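Local coordinates for methionine-binding protein (Coxiella burnetii, PDB 3TQW) that binds methionine and probably delivers it, as the substrate-binding component, to an ABC transporter for import, at residues V5-I10 / V53-F58; K91-L96 / V166-I171; T97-G102 / K147-V152. One frame throughout, in Å; residues are numbered along the deposited sequence.

Contact 1: residues V5-I10 / V53-F58. With MET (methionine), chain C.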
loop_
_atom_site.group_PDB
_atom_site.type_symbol
_atom_site.label_atom_id
_atom_site.label_comp_id
_atom_site.label_asym_id
_atom_site.label_seq_id
_atom_site.Cartn_x
_atom_site.Cartn_y
_atom_site.Cartn_z
ATOM N N VAL A 5 22.430 -4.588 -7.943
ATOM C CA VAL A 5 21.365 -3.664 -7.558
ATOM C C VAL A 5 20.591 -4.117 -6.318
ATOM O O VAL A 5 19.997 -5.199 -6.295
ATOM C CB VAL A 5 20.366 -3.415 -8.713
ATOM C CG1 VAL A 5 19.233 -2.520 -8.235
ATOM C CG2 VAL A 5 21.068 -2.783 -9.903
ATOM N N ARG A 6 20.585 -3.273 -5.291
ATOM C CA ARG A 6 19.873 -3.588 -4.061
ATOM C C ARG A 6 18.516 -2.903 -4.053
ATOM O O ARG A 6 18.426 -1.684 -4.210
ATOM C CB ARG A 6 20.710 -3.177 -2.845
ATOM C CG ARG A 6 21.917 -4.084 -2.618
ATOM C CD ARG A 6 22.985 -3.420 -1.761
ATOM N NE ARG A 6 22.514 -3.110 -0.414
ATOM C CZ ARG A 6 22.651 -3.913 0.638
ATOM N NH1 ARG A 6 23.242 -5.097 0.505
ATOM N NH2 ARG A 6 22.196 -3.529 1.828
ATOM N N VAL A 7 17.461 -3.690 -3.859
ATOM C CA VAL A 7 16.094 -3.173 -3.874
ATOM C C VAL A 7 15.367 -3.487 -2.568
ATOM O O VAL A 7 15.302 -4.641 -2.152
ATOM C CB VAL A 7 15.285 -3.784 -5.033
ATOM C CG1 VAL A 7 13.891 -3.187 -5.076
ATOM C CG2 VAL A 7 16.006 -3.575 -6.361
ATOM N N GLY A 8 14.810 -2.458 -1.936
ATOM C CA GLY A 8 14.113 -2.620 -0.675
ATOM C C GLY A 8 12.637 -2.906 -0.867
ATOM O O GLY A 8 11.959 -2.249 -1.658
ATOM N N THR A 9 12.141 -3.908 -0.149
ATOM C CA THR A 9 10.722 -4.241 -0.175
ATOM C C THR A 9 10.230 -4.474 1.251
ATOM O O THR A 9 11.024 -4.579 2.189
ATOM C CB THR A 9 10.456 -5.515 -0.994
ATOM O OG1 THR A 9 11.150 -6.619 -0.395
ATOM C CG2 THR A 9 10.946 -5.339 -2.432
ATOM N N ILE A 10 8.915 -4.545 1.413
ATOM C CA ILE A 10 8.331 -4.945 2.681
ATOM C C ILE A 10 8.138 -6.452 2.645
ATOM O O ILE A 10 7.589 -6.993 1.678
ATOM C CB ILE A 10 6.970 -4.261 2.914
ATOM C CG1 ILE A 10 7.159 -2.744 3.027
ATOM C CG2 ILE A 10 6.306 -4.817 4.177
ATOM C CD1 ILE A 10 7.892 -2.307 4.294
ATOM N N VAL A 53 20.079 0.779 0.146
ATOM C CA VAL A 53 19.515 0.158 -1.049
ATOM C C VAL A 53 19.595 1.169 -2.192
ATOM O O VAL A 53 19.818 2.359 -1.957
ATOM C CB VAL A 53 18.042 -0.278 -0.851
ATOM C CG1 VAL A 53 17.924 -1.301 0.283
ATOM C CG2 VAL A 53 17.161 0.937 -0.576
ATOM N N ASP A 54 19.421 0.694 -3.422
ATOM C CA ASP A 54 19.526 1.547 -4.606
ATOM C C ASP A 54 18.154 1.895 -5.176
ATOM O O ASP A 54 18.017 2.804 -5.994
ATOM C CB ASP A 54 20.360 0.843 -5.677
ATOM C CG ASP A 54 21.740 0.479 -5.177
ATOM O OD1 ASP A 54 22.419 1.377 -4.636
ATOM O OD2 ASP A 54 22.133 -0.706 -5.302
ATOM N N ALA A 55 17.148 1.143 -4.750
ATOM C CA ALA A 55 15.770 1.421 -5.110
ATOM C C ALA A 55 14.888 0.781 -4.062
ATOM O O ALA A 55 15.351 -0.045 -3.280
ATOM C CB ALA A 55 15.445 0.850 -6.486
ATOM N N ASN A 56 13.618 1.165 -4.039
ATOM C CA ASN A 56 12.650 0.435 -3.245
ATOM C C ASN A 56 11.322 0.330 -3.976
ATOM O O ASN A 56 11.039 1.114 -4.881
ATOM C CB ASN A 56 12.508 0.997 -1.815
ATOM C CG ASN A 56 11.919 2.405 -1.768
ATOM O OD1 ASN A 56 11.000 2.746 -2.517
ATOM N ND2 ASN A 56 12.451 3.232 -0.867
HETATM N N MSE A 57 10.542 -0.681 -3.621
HETATM C CA MSE A 57 9.229 -0.882 -4.211
HETATM C C MSE A 57 8.278 -1.286 -3.099
HETATM O O MSE A 57 8.204 -2.465 -2.743
HETATM C CB MSE A 57 9.267 -1.988 -5.270
HETATM C CG MSE A 57 7.908 -2.192 -5.963
HETATM SE SE MSE A 57 7.582 -4.041 -6.541
HETATM C CE MSE A 57 7.471 -4.893 -4.779
ATOM N N PHE A 58 7.560 -0.319 -2.540
ATOM C CA PHE A 58 6.681 -0.614 -1.414
ATOM C C PHE A 58 5.575 0.411 -1.188
ATOM O O PHE A 58 4.668 0.172 -0.387
ATOM C CB PHE A 58 7.502 -0.728 -0.126
ATOM C CG PHE A 58 7.825 0.599 0.501
ATOM C CD1 PHE A 58 8.857 1.383 0.002
ATOM C CD2 PHE A 58 7.098 1.067 1.586
ATOM C CE1 PHE A 58 9.151 2.616 0.572
ATOM C CE2 PHE A 58 7.389 2.298 2.160
ATOM C CZ PHE A 58 8.417 3.070 1.653
HETATM N N MET C . 1.443 -1.536 -0.709
HETATM C CA MET C . 0.733 -0.528 0.091
HETATM C C MET C . -0.597 -0.197 -0.579
HETATM O O MET C . -0.667 -0.135 -1.805
HETATM C CB MET C . 1.596 0.734 0.226
HETATM C CG MET C . 1.003 1.857 1.082
HETATM S SD MET C . 2.101 3.296 1.173
HETATM C CE MET C . 3.465 2.577 2.086
HETATM O OXT MET C . -1.625 0.010 0.071
HETATM O O HOH W 1 7.270 -4.064 -0.912
#
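Strand 5-10 and residues 55-58 of strand 55-60 run parallel, 4.3 Å apart at their closest approach, with Val7 paired with Ala55 and Gly8 with Asn56. The ladder is carried by Gly8 N, which donates to Ala55 O, and by Met57 N, which donates to Gly8 O. Where the second segment enters the sheet, Arg6 O is gripped by two donors. Asp54 N reaches it at 2.7 Å and Ala55 N at 3.1 Å, the latter in the carbonyl plane. The Asp54 carboxylate also bonds Arg6: with CG beside its own backbone N (chi1 -57°), OD2 accepts from Arg6 N at 3.0 Å on the anti side, in a nearly straight bond of 174°. The guanidinium of Arg6 leads elsewhere, its NE bonding to Ser52 O. This pairing is the centre of the first βαβ units of a type II periplasmic binding protein fold, strand 5-10 lying between 33-38 and 55-60. Helices 13-29 and 211-220 pack on the face bearing Val7 and Met57, a selenomethionine here, whereas helix 44-49 covers that of Val53 and Asn56. With no side chain on Gly8, Val53 CG1 settles 4.0 Å from Gly8 N, and Asn56 CB lies beside Gly8 O. The Asn56 amide turns away to bond Asn45 through ND2, while its CG sits at the edge of the Phe58 ring, in plane. Beyond the ladder a water bridges Ile10 N and Met57 O. Ile10 CG1 then meets Phe58 CB at 3.8 Å. Phe58 belongs to the methionine pocket: its CE2 approaches the ligand CE to 3.9 Å, and its backbone O the ligand CB to 3.2 Å.

Contact 2: residues K91-L96 / V166-I171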
loop_
_atom_site.group_PDB
_atom_site.type_symbol
_atom_site.label_atom_id
_atom_site.label_comp_id
_atom_site.label_asym_id
_atom_site.label_seq_id
_atom_site.Cartn_x
_atom_site.Cartn_y
_atom_site.Cartn_z
ATOM N N LYS A 91 -14.463 -9.035 11.299
ATOM C CA LYS A 91 -14.773 -10.364 11.801
ATOM C C LYS A 91 -16.030 -10.302 12.664
ATOM O O LYS A 91 -16.352 -11.253 13.377
ATOM C CB LYS A 91 -13.598 -10.935 12.600
ATOM C CG LYS A 91 -12.448 -11.420 11.733
ATOM C CD LYS A 91 -11.147 -11.527 12.512
ATOM C CE LYS A 91 -11.267 -12.468 13.697
ATOM N NZ LYS A 91 -9.969 -12.588 14.422
ATOM N N LYS A 92 -16.742 -9.179 12.591
ATOM C CA LYS A 92 -17.949 -9.000 13.398
ATOM C C LYS A 92 -19.211 -8.735 12.564
ATOM O O LYS A 92 -20.323 -8.981 13.025
ATOM C CB LYS A 92 -17.747 -7.893 14.445
ATOM C CG LYS A 92 -16.649 -8.187 15.473
ATOM C CD LYS A 92 -16.622 -7.132 16.569
ATOM C CE LYS A 92 -15.385 -7.247 17.459
ATOM N NZ LYS A 92 -15.312 -8.536 18.205
ATOM N N ILE A 93 -19.040 -8.233 11.344
ATOM C CA ILE A 93 -20.175 -7.989 10.456
ATOM C C ILE A 93 -19.908 -8.495 9.039
ATOM O O ILE A 93 -18.757 -8.549 8.599
ATOM C CB ILE A 93 -20.561 -6.492 10.395
ATOM C CG1 ILE A 93 -19.408 -5.654 9.839
ATOM C CG2 ILE A 93 -20.989 -5.984 11.769
ATOM C CD1 ILE A 93 -19.727 -4.168 9.717
ATOM N N THR A 94 -20.975 -8.865 8.334
ATOM C CA THR A 94 -20.871 -9.310 6.947
ATOM C C THR A 94 -21.383 -8.242 5.993
ATOM O O THR A 94 -21.155 -8.314 4.787
ATOM C CB THR A 94 -21.675 -10.601 6.697
ATOM O OG1 THR A 94 -23.044 -10.384 7.057
ATOM C CG2 THR A 94 -21.117 -11.751 7.521
ATOM N N ALA A 95 -22.091 -7.257 6.534
ATOM C CA ALA A 95 -22.606 -6.163 5.721
ATOM C C ALA A 95 -22.443 -4.842 6.454
ATOM O O ALA A 95 -22.564 -4.785 7.675
ATOM C CB ALA A 95 -24.068 -6.401 5.370
ATOM N N LEU A 96 -22.171 -3.779 5.708
ATOM C CA LEU A 96 -21.869 -2.490 6.319
ATOM C C LEU A 96 -23.041 -1.914 7.109
ATOM O O LEU A 96 -22.838 -1.205 8.096
ATOM C CB LEU A 96 -21.382 -1.494 5.265
ATOM C CG LEU A 96 -19.990 -1.766 4.688
ATOM C CD1 LEU A 96 -19.681 -0.800 3.551
ATOM C CD2 LEU A 96 -18.926 -1.678 5.781
ATOM N N VAL A 166 -12.238 -4.342 16.988
ATOM C CA VAL A 166 -12.978 -3.305 16.278
ATOM C C VAL A 166 -14.036 -3.945 15.402
ATOM O O VAL A 166 -14.008 -5.149 15.162
ATOM C CB VAL A 166 -12.057 -2.422 15.418
ATOM C CG1 VAL A 166 -11.007 -1.746 16.301
ATOM C CG2 VAL A 166 -11.391 -3.259 14.323
ATOM N N ASP A 167 -14.971 -3.133 14.927
ATOM C CA ASP A 167 -16.075 -3.644 14.136
ATOM C C ASP A 167 -15.754 -3.670 12.649
ATOM O O ASP A 167 -16.392 -4.394 11.890
ATOM C CB ASP A 167 -17.325 -2.813 14.409
ATOM C CG ASP A 167 -17.694 -2.811 15.876
ATOM O OD1 ASP A 167 -18.128 -3.871 16.361
ATOM O OD2 ASP A 167 -17.525 -1.770 16.546
ATOM N N LEU A 168 -14.757 -2.886 12.251
ATOM C CA LEU A 168 -14.406 -2.718 10.843
ATOM C C LEU A 168 -13.009 -2.117 10.761
ATOM O O LEU A 168 -12.649 -1.269 11.577
ATOM C CB LEU A 168 -15.398 -1.769 10.165
ATOM C CG LEU A 168 -15.378 -1.705 8.636
ATOM C CD1 LEU A 168 -15.935 -3.007 8.069
ATOM C CD2 LEU A 168 -16.175 -0.510 8.126
ATOM N N ALA A 169 -12.218 -2.546 9.784
ATOM C CA ALA A 169 -10.881 -1.985 9.619
ATOM C C ALA A 169 -10.536 -1.811 8.150
ATOM O O ALA A 169 -10.827 -2.681 7.328
ATOM C CB ALA A 169 -9.837 -2.861 10.317
ATOM N N ALA A 170 -9.933 -0.671 7.830
ATOM C CA ALA A 170 -9.354 -0.449 6.512
ATOM C C ALA A 170 -7.918 -0.952 6.567
ATOM O O ALA A 170 -7.119 -0.459 7.363
ATOM C CB ALA A 170 -9.382 1.034 6.169
ATOM N N ILE A 171 -7.589 -1.940 5.740
ATOM C CA ILE A 171 -6.280 -2.588 5.813
ATOM C C ILE A 171 -5.574 -2.607 4.456
ATOM O O ILE A 171 -6.172 -2.966 3.443
ATOM C CB ILE A 171 -6.423 -4.040 6.326
ATOM C CG1 ILE A 171 -7.226 -4.072 7.636
ATOM C CG2 ILE A 171 -5.047 -4.710 6.480
ATOM C CD1 ILE A 171 -7.421 -5.472 8.218
HETATM O O HOH W 2 -13.867 -7.193 13.273
#
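Lys92 lies obliquely across Asp167, its aliphatic chain laid over the backbone where strand 168-171 begins. This strand is central in the mixed sheet of the second lobe of the periplasmic binding protein fold, between parallel strand 104-108 and antiparallel strand 87-89, and the loop that follows 87-89 folds back over its start. The lysine touches with its methylenes: CE is 3.4 Å from Val166 O, and CD is 3.6 Å from Asp167 OD1. A bend at the last torsion (chi4 -63°) carries NZ to Gly164 O, so that NZ remains 5.8 Å from Asp167 OD1 and the two opposite charges attract at most from a distance. The other carboxylate oxygen, Asp167 OD2, accepts from Lys104 N and thereby ties the aspartate to the neighbouring strand.

Further along the loop the meeting is apolar. Ile93 directs its longer branch at the strand, with CG1 placed between its backbone N and carbonyl carbon (chi1 62°); CG1 comes to 3.9 Å from Asp167 O, and CD1 rests 4.3 Å from Leu168 CD1. Leu96 arrives from the other end of the loop and crosses Leu168 at about a right angle, its CD2 branch 3.8 Å from Leu168 CD2. Leu96 CD2 sits against both methyls of Leu168, Ile93 CD1 adds to the CD1 side, and Ile105 of strand 104-108 also packs on this leucine.

No direct hydrogen bond joins the two segments. Ser90 OG, just ahead of the loop, bonds Asp167 O and the backbone N atoms of Lys92 and Ile93, and a bridging water accepts from Lys91 N and donates to Val166 O, 2.8 Å from each.

Contact 3: residues T97-G102 / K147-V152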
loop_
_atom_site.group_PDB
_atom_site.type_symbol
_atom_site.label_atom_id
_atom_site.label_comp_id
_atom_site.label_asym_id
_atom_site.label_seq_id
_atom_site.Cartn_x
_atom_site.Cartn_y
_atom_site.Cartn_z
ATOM N N THR A 97 -24.265 -2.218 6.684
ATOM C CA THR A 97 -25.446 -1.715 7.383
ATOM C C THR A 97 -25.556 -2.254 8.811
ATOM O O THR A 97 -26.243 -1.669 9.648
ATOM C CB THR A 97 -26.756 -2.007 6.609
ATOM O OG1 THR A 97 -26.843 -3.405 6.304
ATOM C CG2 THR A 97 -26.799 -1.208 5.316
ATOM N N GLN A 98 -24.871 -3.359 9.090
ATOM C CA GLN A 98 -24.914 -3.968 10.420
ATOM C C GLN A 98 -24.215 -3.139 11.503
ATOM O O GLN A 98 -24.368 -3.418 12.693
ATOM C CB GLN A 98 -24.316 -5.376 10.388
ATOM C CG GLN A 98 -25.034 -6.349 9.465
ATOM C CD GLN A 98 -24.447 -7.746 9.523
ATOM O OE1 GLN A 98 -23.263 -7.948 9.252
ATOM N NE2 GLN A 98 -25.273 -8.720 9.888
ATOM N N LEU A 99 -23.440 -2.135 11.101
ATOM C CA LEU A 99 -22.714 -1.314 12.070
ATOM C C LEU A 99 -23.658 -0.668 13.073
ATOM O O LEU A 99 -24.634 -0.031 12.692
ATOM C CB LEU A 99 -21.890 -0.233 11.372
ATOM C CG LEU A 99 -20.570 -0.692 10.756
ATOM C CD1 LEU A 99 -19.942 0.431 9.959
ATOM C CD2 LEU A 99 -19.624 -1.194 11.842
ATOM N N LYS A 100 -23.360 -0.834 14.355
ATOM C CA LYS A 100 -24.141 -0.194 15.403
ATOM C C LYS A 100 -23.635 1.219 15.655
ATOM O O LYS A 100 -22.525 1.582 15.248
ATOM C CB LYS A 100 -24.068 -1.007 16.698
ATOM C CG LYS A 100 -24.601 -2.427 16.573
ATOM C CD LYS A 100 -24.223 -3.268 17.786
ATOM C CE LYS A 100 -24.675 -4.713 17.626
ATOM N NZ LYS A 100 -24.112 -5.590 18.692
ATOM N N THR A 101 -24.456 2.015 16.328
ATOM C CA THR A 101 -24.060 3.354 16.729
ATOM C C THR A 101 -22.839 3.278 17.633
ATOM O O THR A 101 -22.796 2.473 18.564
ATOM C CB THR A 101 -25.205 4.060 17.473
ATOM O OG1 THR A 101 -26.350 4.129 16.615
ATOM C CG2 THR A 101 -24.796 5.467 17.886
ATOM N N GLY A 102 -21.841 4.104 17.348
ATOM C CA GLY A 102 -20.632 4.142 18.153
ATOM C C GLY A 102 -19.663 3.002 17.886
ATOM O O GLY A 102 -18.756 2.756 18.678
ATOM N N LYS A 147 -23.831 7.541 12.440
ATOM C CA LYS A 147 -23.796 6.507 13.470
ATOM C C LYS A 147 -22.757 6.794 14.543
ATOM O O LYS A 147 -22.490 5.944 15.390
ATOM C CB LYS A 147 -23.558 5.124 12.864
ATOM C CG LYS A 147 -24.717 4.606 12.035
ATOM C CD LYS A 147 -24.539 3.131 11.707
ATOM C CE LYS A 147 -25.688 2.611 10.858
ATOM N NZ LYS A 147 -25.541 1.159 10.548
ATOM N N LYS A 148 -22.183 7.992 14.510
ATOM C CA LYS A 148 -21.211 8.396 15.521
ATOM C C LYS A 148 -20.119 7.343 15.665
ATOM O O LYS A 148 -19.750 6.941 16.769
ATOM C CB LYS A 148 -21.913 8.661 16.853
ATOM C CG LYS A 148 -23.045 9.689 16.725
ATOM C CD LYS A 148 -23.849 9.839 18.003
ATOM C CE LYS A 148 -24.945 10.884 17.823
ATOM N NZ LYS A 148 -25.757 11.070 19.057
ATOM N N LEU A 149 -19.613 6.891 14.527
ATOM C CA LEU A 149 -18.585 5.864 14.505
ATOM C C LEU A 149 -17.307 6.392 15.146
ATOM O O LEU A 149 -16.971 7.563 15.004
ATOM C CB LEU A 149 -18.334 5.411 13.066
ATOM C CG LEU A 149 -19.549 4.786 12.371
ATOM C CD1 LEU A 149 -19.301 4.591 10.883
ATOM C CD2 LEU A 149 -19.916 3.464 13.023
ATOM N N LYS A 150 -16.608 5.528 15.870
ATOM C CA LYS A 150 -15.369 5.918 16.523
ATOM C C LYS A 150 -14.161 5.477 15.697
ATOM O O LYS A 150 -13.982 4.289 15.428
ATOM C CB LYS A 150 -15.308 5.321 17.928
ATOM C CG LYS A 150 -16.528 5.664 18.772
ATOM C CD LYS A 150 -16.446 5.052 20.159
ATOM C CE LYS A 150 -17.680 5.390 20.980
ATOM N NZ LYS A 150 -17.579 4.861 22.367
ATOM N N ILE A 151 -13.338 6.441 15.297
ATOM C CA ILE A 151 -12.163 6.153 14.478
ATOM C C ILE A 151 -10.958 5.812 15.347
ATOM O O ILE A 151 -10.548 6.600 16.195
ATOM C CB ILE A 151 -11.815 7.338 13.564
ATOM C CG1 ILE A 151 -13.024 7.722 12.711
ATOM C CG2 ILE A 151 -10.634 6.992 12.668
ATOM C CD1 ILE A 151 -13.531 6.586 11.828
ATOM N N VAL A 152 -10.400 4.629 15.126
ATOM C CA VAL A 152 -9.234 4.158 15.861
ATOM C C VAL A 152 -8.014 4.165 14.943
ATOM O O VAL A 152 -7.995 3.475 13.929
ATOM C CB VAL A 152 -9.465 2.728 16.382
ATOM C CG1 VAL A 152 -8.235 2.213 17.113
ATOM C CG2 VAL A 152 -10.682 2.691 17.291
#
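The flat groups that meet here are peptide units, and the ammonium of Lys147 approaches the Leu99 carbonyl in its plane, on a lone pair of the oxygen, with NZ 2.6 Å from Leu99 O. The lysine chain is extended beyond CG, which sends NZ back along segment 97-102 with CD and CE running beside the same carbonyl. Thr97 O also lies close, 3.0 Å from Lys147 NZ, so the positive end sits against two backbone oxygens of the short 3-10 turn and its exit. In return the Lys147 carbonyl accepts from segment 97-102. Gly102 N donates to Lys147 O at 2.8 Å, close to straight (164° at the hydrogen), while Thr101 adds a CA-H...O contact to this oxygen and sets CG2 3.4 Å from it. Gly102 CA makes a further CA-H...O contact with Lys148 O at 3.2 Å.

Gly102 has a positive phi of 78°, with which the chain turns from the loop into strand 104-108. Its O is flanked by the methylenes of Lys150, CD being nearest at 3.6 Å. Beneath the backbone contacts Leu99 and Leu149 meet methyl to methyl, CD1 to CD1 at 4.3 Å, and Leu149 CD2 touches Lys100 O. The turn before strand 150-154 is further held by Leu149 N, bonded to Asn145 OD1.

The contact lies at the end of the sheet of the second lobe, where two neighbouring parallel strands begin. Lys150 makes backbone hydrogen bonds with Ala103 and Ile105, and Val152 with Ile105 and Val107, which places 150-154 at the edge alongside 104-108; Leu99 and Leu149 both pack on Ile105, and Leu126 joins Leu99.

Overall arrangement
From the N terminus, contact 1 closes first: strand 5-10 is rejoined by 53-58 after helix 13-29, strand 33-38 and helix 44-49, all within the first lobe. Only afterwards does the chain enter the second lobe, where contacts 2 and 3 share one long excursion. The loop 91-102 supplies the first segment of both; 147-152 returns before 166-171, so contact 3 falls within the span that contact 2 closes. These two touch, with Leu99 packing on Ile93, Asp167 and Leu168, and they fasten the loop to two strands of one sheet. Contact 1 stands apart in the other sheet, about 33 Å from contact 2, centre to centre, on the opposite side of the chain's centre.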